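Local coordinates for Alpha/beta hydrolase fold protein (Ochrobactrum, PDB 4G9E) that hydrolyses the lactone ring of N-acyl homoserine lactones and has an alpha/beta-hydrolase fold, at residues Ala260-Ala263 and Arg264-Asp268. Sequence-based numbering, arbitrary orientation.
Sequences AYLA and RFIRD
Tyr261 and Arg264 run side by side and point the same way, the guanidinium set obliquely against the CD1-CE1 side of the phenol ring, with the two planes 59° apart. Arg264 NH1 comes to 3.5 Å from Tyr261 CD1. The Arg267 guanidinium holds Asp268 at its edge and in plane, a side-on salt bridge in which NE and NH1 both donate to Asp268 OD1, NE at 2.8 Å; the other carboxylate oxygen, OD2, is hydrogen-bonded to Trp236 NE1. What puts Arg264 against the tyrosine is its chain, which leaves with CG anti to the backbone N (chi1 -169°) and bends back at chi3 (68°). A water then ties the arginine to the preceding turn: it accepts from Arg264 NH2 at 3.0 Å and donates to Ala260 O. That carbonyl also takes the backbone N of Arg264, so two donors share it. Arg264 NE forms a salt bridge with Glu237, while the Tyr261 ring meets His241. All of this sits on helix 255-270, the last helix of the alpha/beta-hydrolase fold, which packs on the central sheet through Leu262 and Phe265, both reaching Met122 of strand 120-124, and Ile266, which lies against Trp52. On that buried flank Leu262 CG touches Ile266 CD1 at 3.9 Å, one turn on. Ile266 CG1 rests 3.2 Å from Leu262 O, the same oxygen that accepts Ile266 N. An alanine in place of Ile266 lacks CG1 and CD1, so Leu262 would probably lose the contact at its CG and CD1 and a gap would open beside Trp52.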
ATOM      1  N   ALA A 260       0.181  16.471  -4.594  1.00  9.47           N
ATOM      2  CA  ALA A 260      -0.734  17.505  -4.114  1.00  9.66           C
ATOM      3  C   ALA A 260      -1.748  16.896  -3.141  1.00  8.75           C
ATOM      4  O   ALA A 260      -2.002  17.449  -2.068  1.00  8.89           O
ATOM      5  CB  ALA A 260      -1.441  18.186  -5.282  1.00 10.41           C
ATOM      6  N   TYR A 261      -2.335  15.769  -3.518  1.00  7.68           N
ATOM      7  CA  TYR A 261      -3.266  15.091  -2.623  1.00  7.83           C
ATOM      8  C   TYR A 261      -2.581  14.589  -1.353  1.00  7.38           C
ATOM      9  O   TYR A 261      -3.089  14.780  -0.252  1.00  7.58           O
ATOM     10  CB  TYR A 261      -3.940  13.911  -3.321  1.00  8.59           C
ATOM     11  CG  TYR A 261      -4.948  14.302  -4.364  1.00  8.80           C
ATOM     12  CD1 TYR A 261      -6.193  14.802  -4.006  1.00 11.08           C
ATOM     13  CD2 TYR A 261      -4.665  14.159  -5.714  1.00 10.98           C
ATOM     14  CE1 TYR A 261      -7.125  15.159  -4.967  1.00 12.63           C
ATOM     15  CE2 TYR A 261      -5.592  14.506  -6.678  1.00 12.61           C
ATOM     16  CZ  TYR A 261      -6.820  15.002  -6.297  1.00 12.83           C
ATOM     17  OH  TYR A 261      -7.746  15.355  -7.249  1.00 16.78           O
ATOM     18  N   LEU A 262      -1.447  13.912  -1.504  1.00  7.61           N
ATOM     19  CA  LEU A 262      -0.782  13.321  -0.357  1.00  7.03           C
ATOM     20  C   LEU A 262      -0.327  14.396   0.625  1.00  7.41           C
ATOM     21  O   LEU A 262      -0.529  14.256   1.828  1.00  7.79           O
ATOM     22  CB  LEU A 262       0.387  12.450  -0.812  1.00  8.08           C
ATOM     23  CG  LEU A 262       1.187  11.781   0.307  1.00  8.50           C
ATOM     24  CD1 LEU A 262       0.291  10.935   1.211  1.00  9.22           C
ATOM     25  CD2 LEU A 262       2.331  10.963  -0.277  1.00  9.62           C
ATOM     26  N   ALA A 263       0.291  15.459   0.117  1.00  7.43           N
ATOM     27  CA  ALA A 263       0.735  16.543   0.985  1.00  7.61           C
ATOM     28  C   ALA A 263      -0.435  17.184   1.728  1.00  7.08           C
ATOM     29  O   ALA A 263      -0.334  17.493   2.921  1.00  7.71           O
ATOM     30  CB  ALA A 263       1.498  17.595   0.186  1.00  7.90           C
ATOM     31  N   ARG A 264      -1.533  17.419   1.021  1.00  6.88           N
ATOM     32  CA  ARG A 264      -2.687  18.053   1.639  1.00  7.34           C
ATOM     33  C   ARG A 264      -3.275  17.147   2.718  1.00  7.10           C
ATOM     34  O   ARG A 264      -3.642  17.609   3.796  1.00  7.38           O
ATOM     35  CB  ARG A 264      -3.738  18.441   0.598  1.00  8.17           C
ATOM     36  CG  ARG A 264      -4.828  19.342   1.147  1.00  9.50           C
ATOM     37  CD  ARG A 264      -5.659  19.945   0.033  1.00 10.75           C
ATOM     38  NE  ARG A 264      -6.483  18.995  -0.716  1.00 10.29           N
ATOM     39  CZ  ARG A 264      -6.303  18.681  -1.997  1.00 11.17           C
ATOM     40  NH1 ARG A 264      -7.145  17.852  -2.595  1.00 12.30           N
ATOM     41  NH2 ARG A 264      -5.291  19.190  -2.684  1.00 12.98           N
ATOM     42  N   PHE A 265      -3.339  15.854   2.432  1.00  6.87           N
ATOM     43  CA  PHE A 265      -3.846  14.888   3.391  1.00  7.06           C
ATOM     44  C   PHE A 265      -2.958  14.835   4.636  1.00  6.87           C
ATOM     45  O   PHE A 265      -3.461  14.856   5.764  1.00  7.34           O
ATOM     46  CB  PHE A 265      -3.940  13.509   2.738  1.00  7.38           C
ATOM     47  CG  PHE A 265      -4.578  12.474   3.611  1.00  7.04           C
ATOM     48  CD1 PHE A 265      -5.869  12.647   4.078  1.00  7.57           C
ATOM     49  CD2 PHE A 265      -3.895  11.312   3.946  1.00  7.05           C
ATOM     50  CE1 PHE A 265      -6.471  11.680   4.880  1.00  7.81           C
ATOM     51  CE2 PHE A 265      -4.492  10.341   4.748  1.00  7.45           C
ATOM     52  CZ  PHE A 265      -5.782  10.522   5.199  1.00  7.91           C
ATOM     53  N   ILE A 266      -1.641  14.780   4.457  1.00  6.89           N
ATOM     54  CA  ILE A 266      -0.743  14.761   5.607  1.00  7.54           C
ATOM     55  C   ILE A 266      -0.916  16.033   6.439  1.00  7.54           C
ATOM     56  O   ILE A 266      -1.048  15.972   7.663  1.00  7.76           O
ATOM     57  CB  ILE A 266       0.731  14.593   5.206  1.00  7.44           C
ATOM     58  CG1 ILE A 266       0.959  13.246   4.515  1.00  7.76           C
ATOM     59  CG2 ILE A 266       1.628  14.719   6.428  1.00  8.73           C
ATOM     60  CD1 ILE A 266       2.299  13.160   3.803  1.00  9.02           C
ATOM     61  N   ARG A 267      -0.937  17.189   5.779  1.00  7.71           N
ATOM     62  CA  ARG A 267      -1.134  18.451   6.486  1.00  7.99           C
ATOM     63  C   ARG A 267      -2.444  18.410   7.274  1.00  8.13           C
ATOM     64  O   ARG A 267      -2.486  18.778   8.451  1.00  8.59           O
ATOM     65  CB  ARG A 267      -1.120  19.622   5.488  1.00  8.11           C
ATOM     66  CG  ARG A 267      -1.083  21.011   6.110  1.00  8.66           C
ATOM     67  CD  ARG A 267      -2.435  21.531   6.586  1.00  9.31           C
ATOM     68  NE  ARG A 267      -3.511  21.390   5.613  1.00  9.30           N
ATOM     69  CZ  ARG A 267      -3.782  22.252   4.634  1.00  9.09           C
ATOM     70  NH1 ARG A 267      -4.801  22.002   3.825  1.00  9.74           N
ATOM     71  NH2 ARG A 267      -3.057  23.363   4.461  1.00  9.96           N
ATOM     72  N   ASP A 268      -3.512  17.964   6.628  1.00  7.60           N
ATOM     73  CA  ASP A 268      -4.815  17.923   7.269  1.00  8.31           C
ATOM     74  C   ASP A 268      -4.830  16.999   8.484  1.00  8.51           C
ATOM     75  O   ASP A 268      -5.476  17.298   9.481  1.00 10.57           O
ATOM     76  CB  ASP A 268      -5.903  17.484   6.292  1.00  8.57           C
ATOM     77  CG  ASP A 268      -6.239  18.526   5.242  1.00  8.84           C
ATOM     78  OD1 ASP A 268      -5.739  19.678   5.298  1.00  9.40           O
ATOM     79  OD2 ASP A 268      -7.047  18.164   4.360  1.00 10.47           O
TER
HETATM   80  O   HOH W   1      -2.548  20.166  -2.158  0.89 12.45           O